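Uncharacterized HTH-type transcriptional regulator HI_0893 (Haemophilus influenzae, PDB 3QKX) probably binds cis-regulatory DNA as a dimeric transcription factor of the TetR family. Local coordinates at residues F95-P100 with N158-A163; R19-E24 with K107-L112. All coordinates share one frame; numbering follows the deposited sequence. Where two conformers were deposited one is given.

Overall arrangement
From the N terminus, helix 6-23 enters the DNA-binding region and supplies 19-24, the first half of contact 2. The chain then runs through the predicted helix-turn-helix and the long helix 52-72 before helix 81-98 delivers 95-100, the first half of contact 1. Helix 100-109 follows at once, and 107-112, which runs from this helix into the turn beyond it, closes contact 2 over 82 intervening residues. Contact 1 closes later, when 158-163 on helix 154-165 returns to helix 81-98. The two loops therefore cross. Contact 1 joins helices within the C-terminal domain, whereas contact 2 ties that domain to the DNA-binding one; their centres lie about 15 Å apart.

Contact 1: residues F95-P100 with N158-A163; sequences FLQENP and NLASDA
Helix-to-helix packing inside the C-terminal domain of this TetR-family protein brings Leu96, in the last turn of helix 81-98, against Ala160 of helix 154-165. The small methyl group is the focus of the contact. Leu96 CD1 rests 4.0 Å from Ala160 CB, and Leu96 CB stands nearly as close to the same methyl, giving a purely apolar touch between two buried residues. The backbones come nearest at the same pair, with Leu96 CA and Ala160 CA 6.7 Å apart.

Gln97 reaches in from the exposed margin. In the conformer described, one of two, a chi2 of -67° turns the Gln97 amide toward Ala160, and Gln97 NE2 comes 3.7 Å from Ala160 CB; this approach is therefore tentative. Just beyond, the end of helix 81-98 is tied by Asn99, whose ND2 donates to Phe95 O at 2.8 Å. The bond lies in the carbonyl plane on a lone pair and nearly in the plane of the Asn99 amide, tying the side chain of this first residue to leave the helix to the carbonyl four residues back.

Helix 100-109 packs against both sides of the contact, Leu106 meeting Leu96 and Leu103 meeting Ala160. Trp93 also touches Ala160, while Asn158 hydrogen-bonds Asn158 of the second subunit, placing helix 154-165 at the dimer interface.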
ATOM      1  N   PHE A  95       5.309   9.767 -12.116  1.00 63.39           N
ATOM      2  CA  PHE A  95       4.509  10.755 -11.392  1.00 64.71           C
ATOM      3  C   PHE A  95       4.857  10.760  -9.916  1.00 64.65           C
ATOM      4  O   PHE A  95       5.015  11.846  -9.318  1.00 68.07           O
ATOM      5  CB  PHE A  95       3.020  10.506 -11.557  1.00 63.13           C
ATOM      6  CG  PHE A  95       2.164  11.378 -10.690  1.00 66.09           C
ATOM      7  CD1 PHE A  95       1.915  12.688 -11.042  1.00 71.08           C
ATOM      8  CD2 PHE A  95       1.584  10.882  -9.527  1.00 67.89           C
ATOM      9  CE1 PHE A  95       1.119  13.493 -10.256  1.00 73.01           C
ATOM     10  CE2 PHE A  95       0.781  11.695  -8.737  1.00 68.93           C
ATOM     11  CZ  PHE A  95       0.553  12.992  -9.107  1.00 71.66           C
ATOM     12  N   LEU A  96       4.962   9.560  -9.331  1.00 61.17           N
ATOM     13  CA  LEU A  96       5.267   9.415  -7.912  1.00 61.17           C
ATOM     14  C   LEU A  96       6.705   9.731  -7.618  1.00 64.55           C
ATOM     15  O   LEU A  96       6.987  10.312  -6.578  1.00 66.08           O
ATOM     16  CB  LEU A  96       4.942   8.018  -7.408  1.00 57.70           C
ATOM     17  CG  LEU A  96       3.443   7.677  -7.381  1.00 54.90           C
ATOM     18  CD1 LEU A  96       3.217   6.190  -7.159  1.00 50.75           C
ATOM     19  CD2 LEU A  96       2.709   8.494  -6.318  1.00 53.35           C
ATOM     20  N   GLN A  97       7.617   9.377  -8.529  1.00 66.25           N
ATOM     21  CA  GLN A  97       9.002   9.776  -8.347  0.60 69.75           C
ATOM     22  C   GLN A  97       9.135  11.310  -8.444  1.00 73.75           C
ATOM     23  O   GLN A  97       9.803  11.909  -7.599  1.00 76.63           O
ATOM     24  CB  GLN A  97       9.935   9.014  -9.306  0.60 70.33           C
ATOM     25  CG  GLN A  97      10.007   7.455  -9.002  0.60 67.40           C
ATOM     26  CD  GLN A  97      10.677   7.097  -7.651  0.60 67.36           C
ATOM     27  OE1 GLN A  97      11.881   7.293  -7.460  0.60 67.17           O
ATOM     28  NE2 GLN A  97       9.887   6.548  -6.728  0.60 65.05           N
ATOM     29  N   GLU A  98       8.463  11.933  -9.404  1.00 75.21           N
ATOM     30  CA  GLU A  98       8.469  13.403  -9.507  1.00 80.11           C
ATOM     31  C   GLU A  98       7.769  14.106  -8.306  1.00 79.62           C
ATOM     32  O   GLU A  98       8.110  15.224  -7.987  1.00 83.30           O
ATOM     33  CB  GLU A  98       7.877  13.879 -10.877  1.00 81.89           C
ATOM     34  CG  GLU A  98       8.933  13.932 -12.061  1.00 88.77           C
ATOM     35  CD  GLU A  98       8.398  13.485 -13.497  1.00 93.55           C
ATOM     36  OE1 GLU A  98       7.160  13.510 -13.784  1.00 95.46           O
ATOM     37  OE2 GLU A  98       9.251  13.126 -14.353  1.00 96.73           O
ATOM     38  N   ASN A  99       6.807  13.434  -7.664  1.00 75.96           N
ATOM     39  CA  ASN A  99       6.010  14.016  -6.568  1.00 76.37           C
ATOM     40  C   ASN A  99       6.043  13.149  -5.294  1.00 74.41           C
ATOM     41  O   ASN A  99       5.060  12.517  -4.944  1.00 72.06           O
ATOM     42  CB  ASN A  99       4.581  14.195  -7.025  1.00 75.75           C
ATOM     43  CG  ASN A  99       4.477  15.110  -8.198  1.00 78.33           C
ATOM     44  OD1 ASN A  99       4.437  16.320  -8.041  1.00 81.31           O
ATOM     45  ND2 ASN A  99       4.475  14.542  -9.390  1.00 73.25           N
ATOM     46  N   PRO A 100       7.176  13.136  -4.592  1.00 75.34           N
ATOM     47  CA  PRO A 100       7.325  12.267  -3.447  1.00 74.27           C
ATOM     48  C   PRO A 100       6.417  12.631  -2.259  1.00 74.87           C
ATOM     49  O   PRO A 100       6.037  11.747  -1.473  1.00 72.91           O
ATOM     50  CB  PRO A 100       8.800  12.445  -3.065  1.00 77.32           C
ATOM     51  CG  PRO A 100       9.180  13.725  -3.582  1.00 81.08           C
ATOM     52  CD  PRO A 100       8.274  14.100  -4.702  1.00 79.47           C
ATOM     53  N   ASN A 158       3.577   0.136  -5.640  1.00 50.08           N
ATOM     54  CA  ASN A 158       4.296  -0.565  -4.591  1.00 50.85           C
ATOM     55  C   ASN A 158       5.831  -0.387  -4.738  1.00 52.63           C
ATOM     56  O   ASN A 158       6.565  -0.284  -3.728  1.00 54.74           O
ATOM     57  CB  ASN A 158       3.907  -2.074  -4.570  1.00 50.13           C
ATOM     58  CG  ASN A 158       2.553  -2.344  -3.859  1.00 50.05           C
ATOM     59  OD1 ASN A 158       2.082  -1.527  -3.094  1.00 52.44           O
ATOM     60  ND2 ASN A 158       1.954  -3.508  -4.115  1.00 49.93           N
ATOM     61  N   LEU A 159       6.308  -0.348  -5.983  1.00 52.38           N
ATOM     62  CA  LEU A 159       7.731  -0.197  -6.245  1.00 54.51           C
ATOM     63  C   LEU A 159       8.232   1.189  -5.837  1.00 56.35           C
ATOM     64  O   LEU A 159       9.242   1.302  -5.155  1.00 57.56           O
ATOM     65  CB  LEU A 159       8.044  -0.466  -7.715  1.00 54.16           C
ATOM     66  CG  LEU A 159       9.508  -0.727  -8.041  1.00 56.34           C
ATOM     67  CD1 LEU A 159      10.045  -1.980  -7.298  1.00 57.40           C
ATOM     68  CD2 LEU A 159       9.658  -0.893  -9.506  1.00 54.01           C
ATOM     69  N   ALA A 160       7.514   2.231  -6.261  1.00 56.97           N
ATOM     70  CA  ALA A 160       7.794   3.608  -5.845  1.00 59.76           C
ATOM     71  C   ALA A 160       7.827   3.723  -4.316  1.00 62.50           C
ATOM     72  O   ALA A 160       8.762   4.296  -3.738  1.00 65.46           O
ATOM     73  CB  ALA A 160       6.764   4.527  -6.398  1.00 58.41           C
ATOM     74  N   SER A 161       6.837   3.125  -3.666  1.00 62.97           N
ATOM     75  CA  SER A 161       6.672   3.286  -2.232  1.00 65.88           C
ATOM     76  C   SER A 161       7.795   2.595  -1.441  1.00 68.94           C
ATOM     77  O   SER A 161       8.404   3.216  -0.558  1.00 71.46           O
ATOM     78  CB  SER A 161       5.306   2.777  -1.790  1.00 64.63           C
ATOM     79  OG  SER A 161       4.899   3.434  -0.590  1.00 68.44           O
ATOM     80  N   ASP A 162       8.117   1.360  -1.837  1.00 69.49           N
ATOM     81  CA  ASP A 162       9.175   0.555  -1.208  1.00 72.92           C
ATOM     82  C   ASP A 162      10.612   0.759  -1.783  1.00 76.22           C
ATOM     83  O   ASP A 162      11.565   0.200  -1.251  1.00 79.68           O
ATOM     84  CB  ASP A 162       8.795  -0.936  -1.287  1.00 72.07           C
ATOM     85  CG  ASP A 162       7.341  -1.210  -0.788  1.00 71.95           C
ATOM     86  OD1 ASP A 162       6.850  -0.434   0.094  1.00 74.27           O
ATOM     87  OD2 ASP A 162       6.681  -2.142  -1.319  1.00 69.92           O
ATOM     88  N   ALA A 163      10.762   1.558  -2.844  1.00 77.16           N
ATOM     89  CA  ALA A 163      12.076   2.072  -3.276  1.00 80.82           C
ATOM     90  C   ALA A 163      12.825   2.767  -2.110  1.00 85.05           C
ATOM     91  O   ALA A 163      14.085   2.711  -2.004  1.00 89.18           O
ATOM     92  CB  ALA A 163      11.898   3.041  -4.450  1.00 80.14           C
TER

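Contact 2: residues R19-E24 with K107-L112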
ATOM      1  N   ARG A  19       1.808  19.278   1.600  1.00 85.68           N
ATOM      2  CA  ARG A  19       3.059  19.520   2.333  1.00 91.67           C
ATOM      3  C   ARG A  19       2.904  19.370   3.836  1.00 95.91           C
ATOM      4  O   ARG A  19       3.674  18.666   4.464  1.00101.98           O
ATOM      5  CB  ARG A  19       3.615  20.913   2.021  1.00 91.85           C
ATOM      6  CG  ARG A  19       4.131  21.063   0.600  1.00 91.35           C
ATOM      7  CD  ARG A  19       4.837  22.409   0.397  1.00 95.89           C
ATOM      8  NE  ARG A  19       4.268  23.082  -0.766  1.00 94.81           N
ATOM      9  CZ  ARG A  19       3.457  24.152  -0.763  1.00 93.52           C
ATOM     10  NH1 ARG A  19       3.148  24.825   0.359  1.00 94.98           N
ATOM     11  NH2 ARG A  19       2.989  24.592  -1.926  1.00 90.85           N
ATOM     12  N   LEU A  20       1.897  20.026   4.401  1.00 94.72           N
ATOM     13  CA  LEU A  20       1.653  19.973   5.849  1.00 99.48           C
ATOM     14  C   LEU A  20       1.259  18.537   6.259  1.00103.01           C
ATOM     15  O   LEU A  20       1.615  18.069   7.352  1.00109.95           O
ATOM     16  CB  LEU A  20       0.595  21.016   6.277  1.00 97.03           C
ATOM     17  CG  LEU A  20       0.704  21.637   7.677  1.00100.87           C
HETATM   18  N   MSE A  21       0.613  17.809   5.351  1.00 99.67           N
HETATM   19  CA  MSE A  21       0.301  16.397   5.594  1.00102.82           C
HETATM   20  C   MSE A  21       1.548  15.493   5.552  1.00108.00           C
HETATM   21  O   MSE A  21       1.629  14.525   6.296  1.00114.12           O
HETATM   22  CB  MSE A  21      -0.741  15.904   4.585  1.00 97.63           C
HETATM   23  CG  MSE A  21      -1.503  14.695   5.043  1.00 99.90           C
HETATM   24 SE   MSE A  21      -2.621  14.012   3.652  0.75 93.53          SE
HETATM   25  CE  MSE A  21      -3.813  15.499   3.432  1.00 79.88           C
ATOM     26  N   ALA A  22       2.491  15.796   4.660  1.00106.72           N
ATOM     27  CA  ALA A  22       3.706  15.013   4.520  1.00111.11           C
ATOM     28  C   ALA A  22       4.704  15.274   5.669  1.00119.46           C
ATOM     29  O   ALA A  22       5.368  14.341   6.140  1.00125.37           O
ATOM     30  CB  ALA A  22       4.349  15.290   3.172  1.00107.28           C
ATOM     31  N   ARG A  23       4.784  16.524   6.139  1.00120.42           N
ATOM     32  CA  ARG A  23       5.769  16.899   7.180  1.00128.96           C
ATOM     33  C   ARG A  23       5.281  16.637   8.618  1.00134.83           C
ATOM     34  O   ARG A  23       5.953  15.926   9.392  1.00143.29           O
ATOM     35  CB  ARG A  23       6.171  18.367   7.025  1.00127.88           C
ATOM     36  CG  ARG A  23       6.897  18.653   5.712  1.00126.10           C
ATOM     37  CD  ARG A  23       7.512  20.046   5.697  1.00127.68           C
ATOM     38  NE  ARG A  23       7.488  20.628   4.342  1.00122.36           N
ATOM     39  CZ  ARG A  23       7.565  21.939   4.058  1.00122.33           C
ATOM     40  NH1 ARG A  23       7.676  22.867   5.026  1.00126.11           N
ATOM     41  NH2 ARG A  23       7.528  22.336   2.790  1.00118.23           N
ATOM     42  N   GLU A  24       4.142  17.235   8.972  1.00131.29           N
ATOM     43  CA  GLU A  24       3.414  16.908  10.198  1.00135.99           C
ATOM     44  C   GLU A  24       2.374  15.849   9.822  1.00133.16           C
ATOM     45  O   GLU A  24       2.320  15.429   8.667  1.00128.21           O
ATOM     46  CB  GLU A  24       2.734  18.159  10.757  1.00134.63           C
ATOM     47  CG  GLU A  24       3.677  19.367  10.944  1.00137.94           C
ATOM     48  CD  GLU A  24       2.941  20.640  11.331  1.00137.66           C
ATOM     49  OE1 GLU A  24       2.251  21.234  10.466  1.00133.24           O
ATOM     50  OE2 GLU A  24       3.067  21.059  12.493  1.00144.98           O
ATOM     51  N   LYS A 107      -0.828   6.755   1.691  1.00 77.65           N
ATOM     52  CA  LYS A 107      -1.343   5.917   2.765  1.00 79.57           C
ATOM     53  C   LYS A 107      -2.397   6.704   3.556  1.00 83.23           C
ATOM     54  O   LYS A 107      -3.568   6.294   3.647  1.00 84.57           O
ATOM     55  CB  LYS A 107      -0.190   5.458   3.670  1.00 80.22           C
ATOM     56  CG  LYS A 107       0.864   4.582   2.935  1.00 78.76           C
ATOM     57  N   GLN A 108      -1.988   7.870   4.053  1.00 84.88           N
ATOM     58  CA  GLN A 108      -2.890   8.759   4.798  1.00 88.74           C
ATOM     59  C   GLN A 108      -4.146   9.239   4.023  1.00 89.79           C
ATOM     60  O   GLN A 108      -5.111   9.656   4.648  1.00 94.16           O
ATOM     61  CB  GLN A 108      -2.122   9.978   5.326  1.00 90.90           C
ATOM     62  CG  GLN A 108      -1.162   9.687   6.469  1.00 91.02           C
ATOM     63  CD  GLN A 108      -0.412  10.933   6.914  1.00 93.41           C
ATOM     64  OE1 GLN A 108      -0.665  11.480   7.986  1.00 97.49           O
ATOM     65  NE2 GLN A 108       0.508  11.393   6.081  1.00 90.92           N
ATOM     66  N   TYR A 109      -4.131   9.191   2.688  1.00 87.03           N
ATOM     67  CA  TYR A 109      -5.313   9.582   1.888  1.00 88.67           C
ATOM     68  C   TYR A 109      -6.567   8.752   2.187  1.00 91.63           C
ATOM     69  O   TYR A 109      -7.670   9.296   2.176  1.00 95.94           O
ATOM     70  CB  TYR A 109      -5.034   9.500   0.368  1.00 84.77           C
ATOM     71  CG  TYR A 109      -4.130  10.575  -0.254  1.00 82.29           C
ATOM     72  CD1 TYR A 109      -3.922  11.829   0.351  1.00 84.02           C
ATOM     73  CD2 TYR A 109      -3.536  10.350  -1.491  1.00 77.28           C
ATOM     74  CE1 TYR A 109      -3.102  12.792  -0.245  1.00 82.74           C
ATOM     75  CE2 TYR A 109      -2.726  11.308  -2.093  1.00 76.59           C
ATOM     76  CZ  TYR A 109      -2.512  12.532  -1.463  1.00 79.33           C
ATOM     77  OH  TYR A 109      -1.705  13.488  -2.052  1.00 77.34           O
ATOM     78  N   GLU A 110      -6.402   7.448   2.447  1.00 90.69           N
ATOM     79  CA  GLU A 110      -7.554   6.549   2.700  1.00 93.27           C
ATOM     80  C   GLU A 110      -8.390   6.920   3.939  1.00 98.82           C
ATOM     81  O   GLU A 110      -9.559   6.543   4.020  1.00102.03           O
ATOM     82  CB  GLU A 110      -7.105   5.090   2.792  1.00 90.54           C
ATOM     83  CG  GLU A 110      -6.789   4.472   1.434  1.00 88.80           C
ATOM     84  CD  GLU A 110      -6.052   3.129   1.542  1.00 89.40           C
ATOM     85  OE1 GLU A 110      -6.089   2.504   2.634  1.00 92.38           O
ATOM     86  OE2 GLU A 110      -5.438   2.707   0.531  1.00 87.53           O
ATOM     87  N   SER A 111      -7.804   7.676   4.872  1.00100.71           N
ATOM     88  CA  SER A 111      -8.560   8.264   5.997  1.00106.83           C
ATOM     89  C   SER A 111      -9.459   9.474   5.623  1.00111.50           C
ATOM     90  O   SER A 111     -10.249   9.927   6.461  1.00116.97           O
ATOM     91  CB  SER A 111      -7.604   8.683   7.124  1.00107.74           C
ATOM     92  OG  SER A 111      -6.836   7.585   7.583  1.00104.48           O
ATOM     93  N   LEU A 112      -9.334  10.004   4.397  1.00109.89           N
ATOM     94  CA  LEU A 112     -10.112  11.185   3.989  1.00114.69           C
ATOM     95  C   LEU A 112     -11.586  10.827   3.750  1.00119.33           C
ATOM     96  O   LEU A 112     -11.874   9.739   3.245  1.00116.76           O
ATOM     97  CB  LEU A 112      -9.542  11.809   2.704  1.00111.44           C
ATOM     98  CG  LEU A 112      -8.137  12.424   2.746  1.00107.72           C
ATOM     99  CD1 LEU A 112      -7.663  12.751   1.338  1.00103.12           C
ATOM    100  CD2 LEU A 112      -8.124  13.655   3.609  1.00110.60           C
TER
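The Tyr109 ring meets the selenium of Met21, a selenomethionine, in a Met-aromatic contact that is oblique to the ring. SE lies 5.2 Å from the centroid of the Tyr109 ring, on a line 70° off the ring normal, and is nearest to the CE1 and CD1 side, with SE to Tyr109 CE1 at 4.1 Å. The other flat group, the amide of Gln108, sends NE2 toward the backbone of helix 6-23. It donates a weak hydrogen bond to Met21 O, NE2 to O 3.3 Å with an N-H...O angle of 157°.

Met21 thus serves both neighbours, its carbonyl meeting the amide and its side chain the tyrosine. With CG anti to the backbone N (chi1 -158°) and chi2 also extended, the chain reaches straight across before bending at chi3. On the way it slides past Gln108 in the opposite sense, and Met21 CG passes 4.0 Å from Gln108 NE2. The far ends of both partners are held from beyond the two segments: Gln108 OE1 accepts from Leu26 N, so its amide bridges the end of helix 6-23 and the loop that follows, while Tyr109 OH hydrogen-bonds Asp18 OD1, one turn before Met21.

In the fold, this contact seats the first helix of the DNA-binding domain against the end of helix 100-109 in the C-terminal domain. Helix 52-72 flanks the junction, Phe59 touching Met21 and Leu112, and Val63 and Phe67 touching Tyr109.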